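Side-chain contacts in transcriptional repressor PagR (Bacillus anthracis, PDB 2ZKZ), which represses the expression of the pagA and atxA genes as a dimeric DNA-binding protein of the ArsR type: residues A[28-33]-A[90-95]; A[18-23]-A[85-90]. All blocks are in the same frame, centred on the assembly; numbering follows the deposited sequence.

Interaction 1: residues A[28-33]-A[90-95]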
loop_
_atom_site.group_PDB
_atom_site.type_symbol
_atom_site.label_atom_id
_atom_site.label_comp_id
_atom_site.label_asym_id
_atom_site.label_seq_id
_atom_site.Cartn_x
_atom_site.Cartn_y
_atom_site.Cartn_z
HETATM N N MSE A 28 0.543 -2.288 -12.719
HETATM C CA MSE A 28 0.884 -3.614 -13.221
HETATM C C MSE A 28 1.368 -4.548 -12.116
HETATM O O MSE A 28 1.218 -5.766 -12.218
HETATM C CB MSE A 28 1.919 -3.498 -14.339
HETATM C CG MSE A 28 1.343 -2.899 -15.626
HETATM SE SE MSE A 28 -0.235 -3.852 -16.277
HETATM C CE MSE A 28 -1.610 -2.673 -15.585
ATOM N N ARG A 29 1.942 -3.987 -11.055
ATOM C CA ARG A 29 2.378 -4.820 -9.948
ATOM C C ARG A 29 1.150 -5.314 -9.196
ATOM O O ARG A 29 1.112 -6.452 -8.732
ATOM C CB ARG A 29 3.308 -4.048 -9.010
ATOM C CG ARG A 29 4.636 -3.709 -9.664
ATOM C CD ARG A 29 5.600 -3.096 -8.686
ATOM N NE ARG A 29 6.794 -2.603 -9.365
ATOM C CZ ARG A 29 7.803 -2.008 -8.747
ATOM N NH1 ARG A 29 7.764 -1.840 -7.430
ATOM N NH2 ARG A 29 8.835 -1.563 -9.445
ATOM N N LEU A 30 0.135 -4.466 -9.072
ATOM C CA LEU A 30 -1.076 -4.909 -8.393
ATOM C C LEU A 30 -1.735 -5.999 -9.245
ATOM O O LEU A 30 -2.306 -6.945 -8.711
ATOM C CB LEU A 30 -2.035 -3.733 -8.162
ATOM C CG LEU A 30 -1.562 -2.733 -7.094
ATOM C CD1 LEU A 30 -2.521 -1.540 -7.015
ATOM C CD2 LEU A 30 -1.478 -3.442 -5.742
ATOM N N LYS A 31 -1.646 -5.867 -10.565
ATOM C CA LYS A 31 -2.210 -6.870 -11.466
ATOM C C LYS A 31 -1.511 -8.204 -11.244
ATOM O O LYS A 31 -2.154 -9.245 -11.170
ATOM C CB LYS A 31 -2.012 -6.478 -12.928
ATOM C CG LYS A 31 -3.033 -5.516 -13.482
ATOM C CD LYS A 31 -3.262 -5.790 -14.970
ATOM C CE LYS A 31 -3.796 -7.208 -15.174
ATOM N NZ LYS A 31 -4.164 -7.504 -16.589
ATOM N N ILE A 32 -0.187 -8.164 -11.166
ATOM C CA ILE A 32 0.596 -9.375 -10.953
ATOM C C ILE A 32 0.178 -10.048 -9.648
ATOM O O ILE A 32 -0.075 -11.252 -9.615
ATOM C CB ILE A 32 2.110 -9.054 -10.924
ATOM C CG1 ILE A 32 2.559 -8.603 -12.315
ATOM C CG2 ILE A 32 2.904 -10.266 -10.447
ATOM C CD1 ILE A 32 4.026 -8.155 -12.398
ATOM N N VAL A 33 0.091 -9.275 -8.571
ATOM C CA VAL A 33 -0.308 -9.849 -7.290
ATOM C C VAL A 33 -1.709 -10.451 -7.362
ATOM O O VAL A 33 -1.953 -11.543 -6.837
ATOM C CB VAL A 33 -0.265 -8.793 -6.159
ATOM C CG1 VAL A 33 -0.776 -9.404 -4.858
ATOM C CG2 VAL A 33 1.154 -8.286 -5.986
ATOM N N GLY A 90 -3.768 -10.296 2.123
ATOM C CA GLY A 90 -4.824 -9.529 2.758
ATOM C C GLY A 90 -5.126 -8.232 2.025
ATOM O O GLY A 90 -6.286 -7.868 1.846
ATOM N N ILE A 91 -4.081 -7.538 1.586
ATOM C CA ILE A 91 -4.244 -6.272 0.890
ATOM C C ILE A 91 -4.853 -6.428 -0.489
ATOM O O ILE A 91 -5.734 -5.656 -0.872
ATOM C CB ILE A 91 -2.896 -5.518 0.736
ATOM C CG1 ILE A 91 -2.367 -5.096 2.108
ATOM C CG2 ILE A 91 -3.088 -4.282 -0.139
ATOM C CD1 ILE A 91 -0.943 -4.561 2.080
ATOM N N ILE A 92 -4.393 -7.423 -1.243
ATOM C CA ILE A 92 -4.923 -7.602 -2.580
ATOM C C ILE A 92 -6.402 -7.972 -2.540
ATOM O O ILE A 92 -7.162 -7.573 -3.417
ATOM C CB ILE A 92 -4.111 -8.660 -3.388
ATOM C CG1 ILE A 92 -4.282 -8.396 -4.885
ATOM C CG2 ILE A 92 -4.563 -10.065 -3.043
ATOM C CD1 ILE A 92 -3.741 -7.034 -5.331
ATOM N N LYS A 93 -6.818 -8.721 -1.524
ATOM C CA LYS A 93 -8.227 -9.091 -1.405
ATOM C C LYS A 93 -9.067 -7.845 -1.147
ATOM O O LYS A 93 -10.105 -7.644 -1.775
ATOM C CB LYS A 93 -8.441 -10.081 -0.260
ATOM C CG LYS A 93 -7.802 -11.435 -0.472
ATOM C CD LYS A 93 -8.765 -12.557 -0.088
ATOM C CE LYS A 93 -9.257 -12.428 1.349
ATOM N NZ LYS A 93 -10.228 -13.506 1.699
ATOM N N LEU A 94 -8.609 -7.012 -0.217
ATOM C CA LEU A 94 -9.301 -5.777 0.135
ATOM C C LEU A 94 -9.423 -4.820 -1.040
ATOM O O LEU A 94 -10.382 -4.054 -1.129
ATOM C CB LEU A 94 -8.562 -5.060 1.271
ATOM C CG LEU A 94 -8.875 -5.445 2.717
ATOM C CD1 LEU A 94 -10.259 -4.934 3.073
ATOM C CD2 LEU A 94 -8.782 -6.958 2.904
ATOM N N LEU A 95 -8.447 -4.859 -1.939
ATOM C CA LEU A 95 -8.453 -3.965 -3.085
ATOM C C LEU A 95 -9.414 -4.347 -4.202
ATOM O O LEU A 95 -9.826 -3.483 -4.981
ATOM C CB LEU A 95 -7.037 -3.821 -3.646
ATOM C CG LEU A 95 -6.058 -3.077 -2.734
ATOM C CD1 LEU A 95 -4.686 -3.008 -3.390
ATOM C CD2 LEU A 95 -6.593 -1.674 -2.453
#

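Interaction 2: residues A[18-23]-A[85-90]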
loop_
_atom_site.group_PDB
_atom_site.type_symbol
_atom_site.label_atom_id
_atom_site.label_comp_id
_atom_site.label_asym_id
_atom_site.label_seq_id
_atom_site.Cartn_x
_atom_site.Cartn_y
_atom_site.Cartn_z
ATOM N N ALA A 18 5.627 0.263 5.335
ATOM C CA ALA A 18 5.647 1.364 4.365
ATOM C C ALA A 18 6.301 0.921 3.054
ATOM O O ALA A 18 5.824 1.242 1.959
ATOM C CB ALA A 18 6.406 2.566 4.943
ATOM N N GLU A 19 7.405 0.192 3.181
ATOM C CA GLU A 19 8.152 -0.314 2.031
ATOM C C GLU A 19 7.321 -1.342 1.250
ATOM O O GLU A 19 7.426 -1.430 0.029
ATOM C CB GLU A 19 9.480 -0.928 2.513
ATOM C CG GLU A 19 10.375 -1.522 1.421
ATOM C CD GLU A 19 10.782 -0.512 0.363
ATOM O OE1 GLU A 19 10.645 0.704 0.610
ATOM O OE2 GLU A 19 11.253 -0.932 -0.717
ATOM N N LEU A 20 6.493 -2.108 1.953
ATOM C CA LEU A 20 5.628 -3.101 1.308
ATOM C C LEU A 20 4.607 -2.387 0.424
ATOM O O LEU A 20 4.373 -2.772 -0.718
ATOM C CB LEU A 20 4.878 -3.942 2.356
ATOM C CG LEU A 20 4.053 -5.125 1.831
ATOM C CD1 LEU A 20 5.005 -6.195 1.273
ATOM C CD2 LEU A 20 3.211 -5.719 2.950
ATOM N N LEU A 21 3.998 -1.334 0.955
ATOM C CA LEU A 21 3.013 -0.591 0.182
ATOM C C LEU A 21 3.694 0.094 -1.001
ATOM O O LEU A 21 3.157 0.109 -2.100
ATOM C CB LEU A 21 2.310 0.446 1.067
ATOM C CG LEU A 21 1.562 -0.073 2.302
ATOM C CD1 LEU A 21 0.870 1.111 3.000
ATOM C CD2 LEU A 21 0.533 -1.119 1.905
ATOM N N LYS A 22 4.883 0.646 -0.776
ATOM C CA LYS A 22 5.612 1.318 -1.846
ATOM C C LYS A 22 5.915 0.360 -3.002
ATOM O O LYS A 22 5.749 0.710 -4.169
ATOM C CB LYS A 22 6.919 1.902 -1.311
ATOM C CG LYS A 22 7.741 2.656 -2.359
ATOM C CD LYS A 22 9.127 3.007 -1.824
ATOM C CE LYS A 22 9.978 3.708 -2.876
ATOM N NZ LYS A 22 9.417 5.048 -3.199
ATOM N N THR A 23 6.341 -0.857 -2.668
ATOM C CA THR A 23 6.676 -1.856 -3.673
ATOM C C THR A 23 5.458 -2.318 -4.474
ATOM O O THR A 23 5.583 -2.672 -5.644
ATOM C CB THR A 23 7.376 -3.080 -3.023
ATOM O OG1 THR A 23 8.496 -2.627 -2.253
ATOM C CG2 THR A 23 7.890 -4.048 -4.098
ATOM N N ASN A 85 3.390 -13.947 1.860
ATOM C CA ASN A 85 3.243 -12.938 2.907
ATOM C C ASN A 85 1.753 -12.703 3.126
ATOM O O ASN A 85 1.035 -12.282 2.214
ATOM C CB ASN A 85 3.906 -11.625 2.491
ATOM C CG ASN A 85 4.007 -10.630 3.636
ATOM O OD1 ASN A 85 3.056 -10.433 4.392
ATOM N ND2 ASN A 85 5.163 -9.993 3.761
ATOM N N PRO A 86 1.266 -12.981 4.343
ATOM C CA PRO A 86 -0.143 -12.810 4.705
ATOM C C PRO A 86 -0.656 -11.395 4.443
ATOM O O PRO A 86 -1.793 -11.209 4.005
ATOM C CB PRO A 86 -0.162 -13.147 6.195
ATOM C CG PRO A 86 0.993 -14.084 6.355
ATOM C CD PRO A 86 2.050 -13.432 5.506
ATOM N N LYS A 87 0.186 -10.400 4.710
ATOM C CA LYS A 87 -0.210 -9.009 4.511
ATOM C C LYS A 87 -0.504 -8.702 3.043
ATOM O O LYS A 87 -1.465 -7.991 2.725
ATOM C CB LYS A 87 0.876 -8.066 5.036
ATOM C CG LYS A 87 1.049 -8.087 6.545
ATOM C CD LYS A 87 1.953 -6.943 7.000
ATOM C CE LYS A 87 2.057 -6.862 8.517
ATOM N NZ LYS A 87 2.701 -8.073 9.093
ATOM N N VAL A 88 0.319 -9.245 2.153
ATOM C CA VAL A 88 0.133 -9.038 0.721
ATOM C C VAL A 88 -1.194 -9.629 0.271
ATOM O O VAL A 88 -1.963 -8.979 -0.433
ATOM C CB VAL A 88 1.273 -9.681 -0.100
ATOM C CG1 VAL A 88 0.989 -9.531 -1.591
ATOM C CG2 VAL A 88 2.592 -9.023 0.255
ATOM N N GLU A 89 -1.467 -10.863 0.677
ATOM C CA GLU A 89 -2.726 -11.504 0.299
ATOM C C GLU A 89 -3.898 -10.711 0.866
ATOM O O GLU A 89 -4.891 -10.475 0.180
ATOM C CB GLU A 89 -2.790 -12.945 0.821
ATOM C CG GLU A 89 -4.109 -13.634 0.499
ATOM C CD GLU A 89 -4.140 -15.090 0.930
ATOM O OE1 GLU A 89 -3.854 -15.368 2.116
ATOM O OE2 GLU A 89 -4.458 -15.957 0.084
ATOM N N GLY A 90 -3.768 -10.296 2.123
ATOM C CA GLY A 90 -4.824 -9.529 2.758
ATOM C C GLY A 90 -5.126 -8.232 2.025
ATOM O O GLY A 90 -6.286 -7.868 1.846
#

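Interaction 1: residues A[28-33]-A[90-95]
V33 and I92 make the tightest touch between these two helical segments. Their side chains slide past each other in opposite directions, and V33 CG1 comes 3.6 Å from I92 CG1. V33 points its CB at the other helix, and chi1 of 176° sets CG1 anti to the backbone N, where it meets CG1 and CB of I92. I92 then turns its end at chi2 (62°), which carries I92 CD1 onto the backbone of the other helix, 3.7 Å from L30 O. This is a van der Waals contact of a methyl group with a carbonyl oxygen, not a bond. I92 CD1 also lies 4.0 Å from V33 CB.

A second apolar pair lies beside the first. L30 and L95 cross at about a right angle and meet by single methyl groups, L30 CD2 to L95 CD1 at 4.0 Å. L30 CD2 is also 4.3 Å from I92 CD1, which joins the two pairs.

The segment axes approach to 10.6 Å and are close to perpendicular (crossing angle -104°). All four side chains are buried. The contact joins helix 27-39 to the C-terminal helix 86-95 of the winged helix-turn-helix fold. V33 continues onto V69 and I83, and I92 onto N34 and Y37. L30 packs on M24 and on L14 of the second subunit.

Interaction 2: residues A[18-23]-A[85-90]
L20 and V88 mark the closest backbone approach between helix segment 18-23 and the start of helix 86-95, with L20 CA 8.1 Å from V88 CA. L20 bridges that gap by placing its two methyl groups on neighbouring residues of the first turn of helix 86-95. Its CG lies anti to the backbone N (chi1 -173°), which puts the forked end of the leucine against K87 and V88. L20 CD1 rests against V88 CG2 at 3.9 Å. L20 CD2 lies 3.9 Å from K87 CB, and the lysine touches the leucine through this atom.

Polar bonds flank the contact. N85 is the N-cap of helix 86-95. N85 OD1 accepts from K87 N at 2.9 Å; the bond is bent, with an N-H...O angle of 137°, and the donor is tilted 16° from the amide carbonyl plane. On the other helix, T23 OG1 donates to E19 O at 2.8 Å. T23 N also binds E19 O, from the opposite face of the carbonyl, so two donors grip this oxygen.

V88 also packs on V69 and I83, and K87 on L95 of the second subunit. E19 OE2 forms a salt bridge with K68 NZ. The contact across the segments is thus purely apolar and rests on the branched end of one leucine. The capping bond probably helps to fix the helix start that carries K87 and V88.

Overall arrangement
Interactions 1 and 2 both use helix 86-95 and share G90. Interaction 1 takes its C-terminal part to helix 27-39, and interaction 2 its first turn to helix 14-24. Those two partner helices follow each other in the chain. The contact centres lie about 9 Å apart. V33 meets V88 and I91 meets L21, so the apolar core runs on between them, while R29 NH1 probably bonds T23 O. Both contacts are buried, and their side chains meet by apolar groups. All four touching residues of interaction 1 are buried. Interaction 2 is smaller, with a partly exposed lysine among its touching residues and an asparagine cap beside it. Both touch the second subunit, so the same three helices serve the core and the dimer.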